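Local coordinates for protein flavoenzyme PA4991 (Pseudomonas aeruginosa PAO1, PDB 5EZ7) that binds one FAD per subunit and probably works as an FAD-dependent oxidoreductase of the DAO family, with a physiological substrate that is still unknown, at residues S7-I12 and A29-V34; N23-R28 and F353-C358; V234-L239 and G306-A311. All blocks are in the same frame, centred on the assembly; numbering follows the deposited sequence.

Contact 1 of 3, residues S7-I12 and A29-V34; sequences STDILI and AGYATV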
# COMPACT_ATOMS: atom_id res chain seq x y z
N SER A 7 23.51 -8.09 13.55
CA SER A 7 23.11 -9.47 13.46
C SER A 7 21.61 -9.51 13.82
O SER A 7 21.23 -8.94 14.84
CB SER A 7 23.98 -10.25 14.45
OG SER A 7 23.50 -11.52 14.74
N THR A 8 20.77 -10.08 12.95
CA THR A 8 19.36 -10.35 13.26
C THR A 8 18.91 -11.66 12.63
O THR A 8 19.73 -12.39 12.06
CB THR A 8 18.35 -9.24 12.76
OG1 THR A 8 18.64 -8.88 11.39
CG2 THR A 8 18.32 -8.07 13.72
N ASP A 9 17.61 -11.93 12.74
CA ASP A 9 16.99 -13.06 12.10
C ASP A 9 16.58 -12.74 10.68
O ASP A 9 16.98 -13.46 9.80
CB ASP A 9 15.81 -13.56 12.93
CG ASP A 9 16.23 -14.00 14.36
OD1 ASP A 9 17.30 -14.67 14.52
OD2 ASP A 9 15.50 -13.64 15.30
N ILE A 10 15.71 -11.74 10.49
CA ILE A 10 15.22 -11.37 9.14
C ILE A 10 15.54 -9.91 8.87
O ILE A 10 15.27 -9.04 9.70
CB ILE A 10 13.72 -11.74 8.91
CG1 ILE A 10 13.56 -13.27 8.91
CG2 ILE A 10 13.25 -11.33 7.52
CD1 ILE A 10 13.16 -13.75 10.24
N LEU A 11 16.18 -9.69 7.73
CA LEU A 11 16.53 -8.37 7.24
C LEU A 11 15.57 -8.02 6.08
O LEU A 11 15.55 -8.74 5.10
CB LEU A 11 17.97 -8.46 6.76
CG LEU A 11 18.65 -7.31 6.04
CD1 LEU A 11 18.54 -5.98 6.77
CD2 LEU A 11 20.12 -7.74 5.82
N ILE A 12 14.74 -6.99 6.22
CA ILE A 12 13.73 -6.61 5.23
C ILE A 12 14.26 -5.35 4.49
O ILE A 12 14.79 -4.45 5.14
CB ILE A 12 12.39 -6.21 5.90
CG1 ILE A 12 11.93 -7.14 7.01
CG2 ILE A 12 11.23 -6.07 4.90
CD1 ILE A 12 11.81 -8.53 6.60
N ALA A 29 5.90 -12.27 16.44
CA ALA A 29 6.19 -13.68 16.59
C ALA A 29 7.53 -13.96 17.30
O ALA A 29 7.92 -15.11 17.39
CB ALA A 29 6.13 -14.38 15.22
N GLY A 30 8.24 -12.92 17.80
CA GLY A 30 9.51 -13.09 18.55
C GLY A 30 10.80 -13.02 17.72
O GLY A 30 11.87 -13.28 18.24
N TYR A 31 10.71 -12.67 16.43
CA TYR A 31 11.93 -12.59 15.60
C TYR A 31 12.57 -11.24 15.79
O TYR A 31 11.87 -10.24 15.97
CB TYR A 31 11.61 -12.72 14.12
CG TYR A 31 11.26 -14.09 13.71
CD1 TYR A 31 10.02 -14.63 13.99
CD2 TYR A 31 12.19 -14.89 13.06
CE1 TYR A 31 9.68 -15.92 13.59
CE2 TYR A 31 11.88 -16.18 12.66
CZ TYR A 31 10.63 -16.70 12.94
OH TYR A 31 10.35 -17.98 12.56
N ALA A 32 13.88 -11.20 15.70
CA ALA A 32 14.58 -9.93 15.66
C ALA A 32 14.71 -9.53 14.18
O ALA A 32 14.96 -10.38 13.32
CB ALA A 32 15.95 -10.09 16.31
N THR A 33 14.55 -8.26 13.88
CA THR A 33 14.55 -7.75 12.50
C THR A 33 15.30 -6.44 12.36
O THR A 33 15.46 -5.70 13.33
CB THR A 33 13.12 -7.49 12.00
OG1 THR A 33 12.49 -6.47 12.81
CG2 THR A 33 12.30 -8.72 12.03
N VAL A 34 15.77 -6.18 11.15
CA VAL A 34 16.13 -4.84 10.70
C VAL A 34 15.34 -4.56 9.42
O VAL A 34 15.26 -5.45 8.55
CB VAL A 34 17.64 -4.77 10.41
CG1 VAL A 34 18.02 -3.48 9.70
CG2 VAL A 34 18.44 -4.88 11.71
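Backbone hydrogen bonds carry most of the pairing between S7-I12 and A29-V34, and their register is parallel: I10 faces T33 and L11 faces V34, each pair with CA atoms 5.0 Å apart. V34 is held through both its own backbone N and its own O, the N giving to I10 O at 3.2 Å and the O receiving I12 N at 2.8 Å with an N-H...O angle of 170°. Two residues earlier, A32 O takes two donors. I10 N approaches it almost straight along the carbonyl direction, at 3.2 Å, whereas D9 N, at 3.1 Å, stands well above the carbonyl plane, a poorer geometry with an angle of 141° at the hydrogen.

A side chain extends this network before the regular strand pairing begins. D9 OD2 accepts A32 N at 3.0 Å on its anti side, somewhat out of the carboxylate plane, so the carboxylate plays the part that a backbone carbonyl usually has in a sheet. Because CG lies beside the backbone N of D9 (chi1 -60°), the group leans across to A32, and its other oxygen, OD1, is held by H371, S369 and Q200. D9 CB also meets the Y31 ring at its edge, in the ring plane.

Apolar contacts flank the backbone. L11 and V34 point the same way, CD1 lying 3.9 Å from V34 CG1, while T8 CG2 comes to V34 CG2 at 3.8 Å from a roughly perpendicular direction. I10 and T33 share the opposite face, where helix 17-28 packs through L26. Parallel neighbours joined by that helix form a beta-alpha-beta unit, and with the GxGxxG-type sequence after the first strand this is consistent with the dinucleotide-binding Rossmann motif that holds FAD.

Contact 2 of 3, residues N23-R28 and F353-C358; sequences NARLRR and FADRVC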
# COMPACT_ATOMS: atom_id res chain seq x y z
N ASN A 23 7.23 -6.84 8.87
CA ASN A 23 8.12 -6.57 10.00
C ASN A 23 7.35 -6.67 11.32
O ASN A 23 7.81 -7.24 12.28
CB ASN A 23 8.76 -5.19 9.85
CG ASN A 23 9.88 -4.94 10.85
OD1 ASN A 23 10.77 -5.78 11.01
ND2 ASN A 23 9.89 -3.76 11.46
N ALA A 24 6.15 -6.10 11.35
CA ALA A 24 5.38 -6.09 12.56
C ALA A 24 4.96 -7.51 12.99
O ALA A 24 5.02 -7.84 14.16
CB ALA A 24 4.19 -5.19 12.38
N ARG A 25 4.51 -8.32 12.04
CA ARG A 25 4.22 -9.72 12.27
C ARG A 25 5.41 -10.53 12.85
O ARG A 25 5.25 -11.30 13.81
CB ARG A 25 3.74 -10.36 10.95
CG ARG A 25 2.30 -9.97 10.57
CD ARG A 25 1.21 -10.84 11.23
NE ARG A 25 1.35 -12.20 10.71
CZ ARG A 25 0.94 -12.63 9.51
NH1 ARG A 25 0.24 -11.85 8.65
NH2 ARG A 25 1.21 -13.88 9.16
N LEU A 26 6.59 -10.34 12.25
CA LEU A 26 7.77 -11.08 12.64
C LEU A 26 8.21 -10.76 14.07
O LEU A 26 8.43 -11.69 14.90
CB LEU A 26 8.91 -10.86 11.65
CG LEU A 26 8.71 -11.55 10.29
CD1 LEU A 26 9.81 -11.19 9.32
CD2 LEU A 26 8.60 -13.07 10.36
N ARG A 27 8.29 -9.46 14.37
CA ARG A 27 8.57 -9.00 15.72
C ARG A 27 7.58 -9.51 16.73
O ARG A 27 7.94 -9.88 17.84
CB ARG A 27 8.49 -7.51 15.76
CG ARG A 27 9.65 -6.86 15.06
CD ARG A 27 9.51 -5.34 15.19
NE ARG A 27 10.00 -4.85 16.47
CZ ARG A 27 11.29 -4.85 16.80
NH1 ARG A 27 12.23 -5.34 15.97
NH2 ARG A 27 11.65 -4.36 17.95
N ARG A 28 6.32 -9.52 16.34
CA ARG A 28 5.28 -10.04 17.21
C ARG A 28 5.48 -11.53 17.47
O ARG A 28 5.27 -11.99 18.57
CB ARG A 28 3.91 -9.82 16.60
CG ARG A 28 2.80 -9.94 17.60
CD ARG A 28 1.47 -9.79 16.89
NE ARG A 28 0.36 -10.19 17.75
CZ ARG A 28 -0.72 -9.46 18.03
NH1 ARG A 28 -1.65 -9.98 18.83
NH2 ARG A 28 -0.89 -8.22 17.57
N PHE A 353 0.94 -11.36 2.05
CA PHE A 353 2.39 -11.34 1.77
C PHE A 353 3.17 -11.80 2.99
O PHE A 353 3.98 -12.71 2.87
CB PHE A 353 2.85 -9.96 1.28
CG PHE A 353 4.33 -9.85 1.05
CD1 PHE A 353 4.91 -10.36 -0.12
CD2 PHE A 353 5.15 -9.22 1.97
CE1 PHE A 353 6.27 -10.25 -0.35
CE2 PHE A 353 6.52 -9.11 1.74
CZ PHE A 353 7.08 -9.64 0.59
N ALA A 354 2.88 -11.20 4.15
CA ALA A 354 3.37 -11.69 5.43
C ALA A 354 3.13 -13.20 5.66
O ALA A 354 4.06 -13.90 5.98
CB ALA A 354 2.83 -10.86 6.58
N ASP A 355 1.91 -13.68 5.48
CA ASP A 355 1.61 -15.15 5.63
C ASP A 355 2.50 -16.01 4.74
O ASP A 355 2.93 -17.06 5.18
CB ASP A 355 0.17 -15.51 5.25
CG ASP A 355 -0.88 -14.90 6.17
OD1 ASP A 355 -0.58 -14.63 7.36
OD2 ASP A 355 -2.03 -14.67 5.70
N ARG A 356 2.76 -15.56 3.51
CA ARG A 356 3.53 -16.34 2.56
C ARG A 356 4.97 -16.40 2.99
O ARG A 356 5.59 -17.47 2.90
CB ARG A 356 3.36 -15.87 1.12
CG ARG A 356 2.13 -16.48 0.47
CD ARG A 356 1.43 -15.52 -0.48
NE ARG A 356 0.21 -16.11 -1.05
CZ ARG A 356 0.17 -16.91 -2.13
NH1 ARG A 356 1.28 -17.22 -2.80
NH2 ARG A 356 -1.00 -17.41 -2.57
N VAL A 357 5.50 -15.29 3.52
CA VAL A 357 6.83 -15.29 4.07
C VAL A 357 6.91 -16.18 5.32
O VAL A 357 7.86 -16.98 5.45
CB VAL A 357 7.33 -13.86 4.36
CG1 VAL A 357 8.62 -13.88 5.17
CG2 VAL A 357 7.54 -13.08 3.06
N CYS A 358 5.94 -16.03 6.23
CA CYS A 358 5.97 -16.79 7.50
C CYS A 358 5.84 -18.30 7.27
O CYS A 358 6.52 -19.07 7.95
CB CYS A 358 4.90 -16.30 8.50
SG CYS A 358 5.27 -14.65 9.16
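R25 reaches across to A354 and D355 where two helices of the FAD-binding, Rossmann-type domain pack together: helix 17-28, the crossover helix of the first beta-alpha-beta unit, and helix 350-364. The axes of the short segments approach to 10.1 Å and cross at -46°, with both chains running broadly the same way.

R25 folds its chain, bending at chi2 (-85°) and chi3. This lays one face of its guanidinium over the methyl of A354, whose CB is 3.5 Å from R25 NH1, and turns the edge of the group to the carboxylate of D355, which it meets at OD1 with a modest tilt out of the guanidinium plane. The two planes are 50° apart, so this salt bridge is not a flat, two-oxygen pairing. A single oxygen does the work: D355 OD1 receives R25 NH2 at 2.6 Å, nearly in line with its C-O bond, and R25 NH1 only weakly at 3.2 Å. Each charge has a second partner, E88 for R25 NH1 and R78 for D355 OD2, a chain of alternating charges that probably keeps both residues ionised.

Near the NH2 end of R25, C358 turns its sulfur toward helix 17-28. The thiol lies 4.1 Å from R25 NH2, and C358 SG meets the methyl carbon L26 CD2 at 3.9 Å.

Contact 3 of 3, residues V234-L239 and G306-A311; sequences VKAATL and GQAQWA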
# COMPACT_ATOMS: atom_id res chain seq x y z
N VAL A 234 -8.76 16.64 -6.61
CA VAL A 234 -9.50 17.91 -6.52
C VAL A 234 -9.55 18.36 -5.07
O VAL A 234 -9.95 17.59 -4.20
CB VAL A 234 -10.98 17.78 -6.94
CG1 VAL A 234 -11.54 19.15 -7.30
CG2 VAL A 234 -11.13 16.83 -8.07
N LYS A 235 -9.19 19.62 -4.84
CA LYS A 235 -9.24 20.21 -3.51
C LYS A 235 -10.23 21.41 -3.42
O LYS A 235 -10.14 22.35 -4.17
CB LYS A 235 -7.84 20.65 -3.11
CG LYS A 235 -7.81 21.26 -1.72
CD LYS A 235 -6.39 21.37 -1.13
CE LYS A 235 -6.52 22.07 0.23
NZ LYS A 235 -5.23 22.46 0.84
N ALA A 236 -11.15 21.36 -2.49
CA ALA A 236 -12.10 22.43 -2.28
C ALA A 236 -12.69 22.37 -0.90
O ALA A 236 -12.70 21.35 -0.25
CB ALA A 236 -13.19 22.32 -3.32
N ALA A 237 -13.19 23.48 -0.45
CA ALA A 237 -13.98 23.58 0.76
C ALA A 237 -15.36 22.89 0.66
O ALA A 237 -15.94 22.52 1.67
CB ALA A 237 -14.21 25.08 1.07
N THR A 238 -15.91 22.80 -0.55
CA THR A 238 -17.31 22.38 -0.75
C THR A 238 -17.49 20.85 -0.84
O THR A 238 -18.62 20.35 -0.94
CB THR A 238 -17.92 23.03 -2.04
OG1 THR A 238 -17.10 22.69 -3.18
CG2 THR A 238 -17.99 24.54 -1.92
N LEU A 239 -16.40 20.10 -0.81
CA LEU A 239 -16.50 18.67 -1.01
C LEU A 239 -17.18 18.02 0.20
O LEU A 239 -17.14 18.54 1.28
CB LEU A 239 -15.14 18.04 -1.27
CG LEU A 239 -14.34 18.70 -2.37
CD1 LEU A 239 -13.01 17.95 -2.49
CD2 LEU A 239 -15.07 18.76 -3.70
N GLY A 306 -16.25 25.16 -8.88
CA GLY A 306 -15.68 26.41 -9.42
C GLY A 306 -14.47 27.00 -8.67
O GLY A 306 -13.63 27.68 -9.26
N GLN A 307 -14.37 26.74 -7.38
CA GLN A 307 -13.28 27.27 -6.59
C GLN A 307 -12.21 26.24 -6.26
O GLN A 307 -11.32 26.50 -5.48
CB GLN A 307 -13.88 27.84 -5.31
CG GLN A 307 -14.90 28.91 -5.64
CD GLN A 307 -14.43 30.24 -5.18
OE1 GLN A 307 -13.44 30.78 -5.70
NE2 GLN A 307 -15.09 30.77 -4.15
N ALA A 308 -12.29 25.07 -6.90
CA ALA A 308 -11.47 23.95 -6.56
C ALA A 308 -10.09 24.11 -7.14
O ALA A 308 -9.90 24.74 -8.17
CB ALA A 308 -12.09 22.68 -7.07
N GLN A 309 -9.10 23.54 -6.47
CA GLN A 309 -7.80 23.36 -7.09
C GLN A 309 -7.70 21.92 -7.61
O GLN A 309 -8.29 21.02 -7.01
CB GLN A 309 -6.68 23.61 -6.11
CG GLN A 309 -6.62 25.02 -5.54
CD GLN A 309 -5.62 25.01 -4.43
OE1 GLN A 309 -5.97 24.73 -3.29
NE2 GLN A 309 -4.35 25.14 -4.77
N TRP A 310 -6.91 21.75 -8.67
CA TRP A 310 -6.81 20.52 -9.43
C TRP A 310 -5.35 20.19 -9.67
O TRP A 310 -4.56 21.04 -10.06
CB TRP A 310 -7.44 20.67 -10.80
CG TRP A 310 -8.87 21.00 -10.78
CD1 TRP A 310 -9.43 22.25 -10.67
CD2 TRP A 310 -9.96 20.08 -10.90
NE1 TRP A 310 -10.80 22.15 -10.70
CE2 TRP A 310 -11.14 20.83 -10.83
CE3 TRP A 310 -10.05 18.69 -11.05
CZ2 TRP A 310 -12.40 20.24 -10.90
CZ3 TRP A 310 -11.29 18.10 -11.12
CH2 TRP A 310 -12.45 18.88 -11.04
N ALA A 311 -5.01 18.93 -9.47
CA ALA A 311 -3.68 18.42 -9.80
C ALA A 311 -3.79 16.97 -10.25
O ALA A 311 -4.83 16.33 -10.08
CB ALA A 311 -2.79 18.53 -8.57
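With CG1 of V234 anti to the backbone N (chi1 -160°) and W310 turned so that CG lies beside its own N, the valine and the indole point the same way and overlap. V234 CG1 stands 3.7 Å from the centroid of the six-membered ring, only 5° off the normal, a clear CH-pi contact over the face. The other methyl lies nearer the rim, CG2 being 3.3 Å from W310 CZ3, a tight approach. A308 extends this patch, its CB 3.6 Å from V234 CG1, and helix 285-299 packs on both V234 and W310.

K235 and Q309 occupy the reverse face as a hydrogen-bonded pair. K235 N gives to Q309 O at 2.7 Å, nearly straight, and Q309 N returns a bond to K235 O at 2.8 Å. The lysine chain is extended, and its NZ makes a salt bridge with D264.

Strands 234-236 and 309-311 run antiparallel, 162° apart in direction. They join the end of strand 224-236 to the start of the edge strand 309-320, an antiparallel strand pair at the margin of the large mixed sheet, in which helix 285-299 covers the V234-W310 face.

Overall arrangement
Contacts 1 and 2 belong to one region, their centres 10 Å apart and linked through helix 17-28, which connects the two strands of contact 1 and packs on helix 350-364 in contact 2, with L26 touching I10 and C358. They touch directly, T33 OG1 lying 2.6 Å from N23 OD1 and Y31 N 2.9 Å from L26 O, both probable hydrogen bonds. FAD is about 8 Å from the side chain of I12 and 11 Å from that of A354. Contact 3 lies on the opposite side of the chain's centre, its centre 45 Å from contact 1 and 40 Å from contact 2; V234 is about 11 Å from the FAD-binding residue Q50, side chain to side chain.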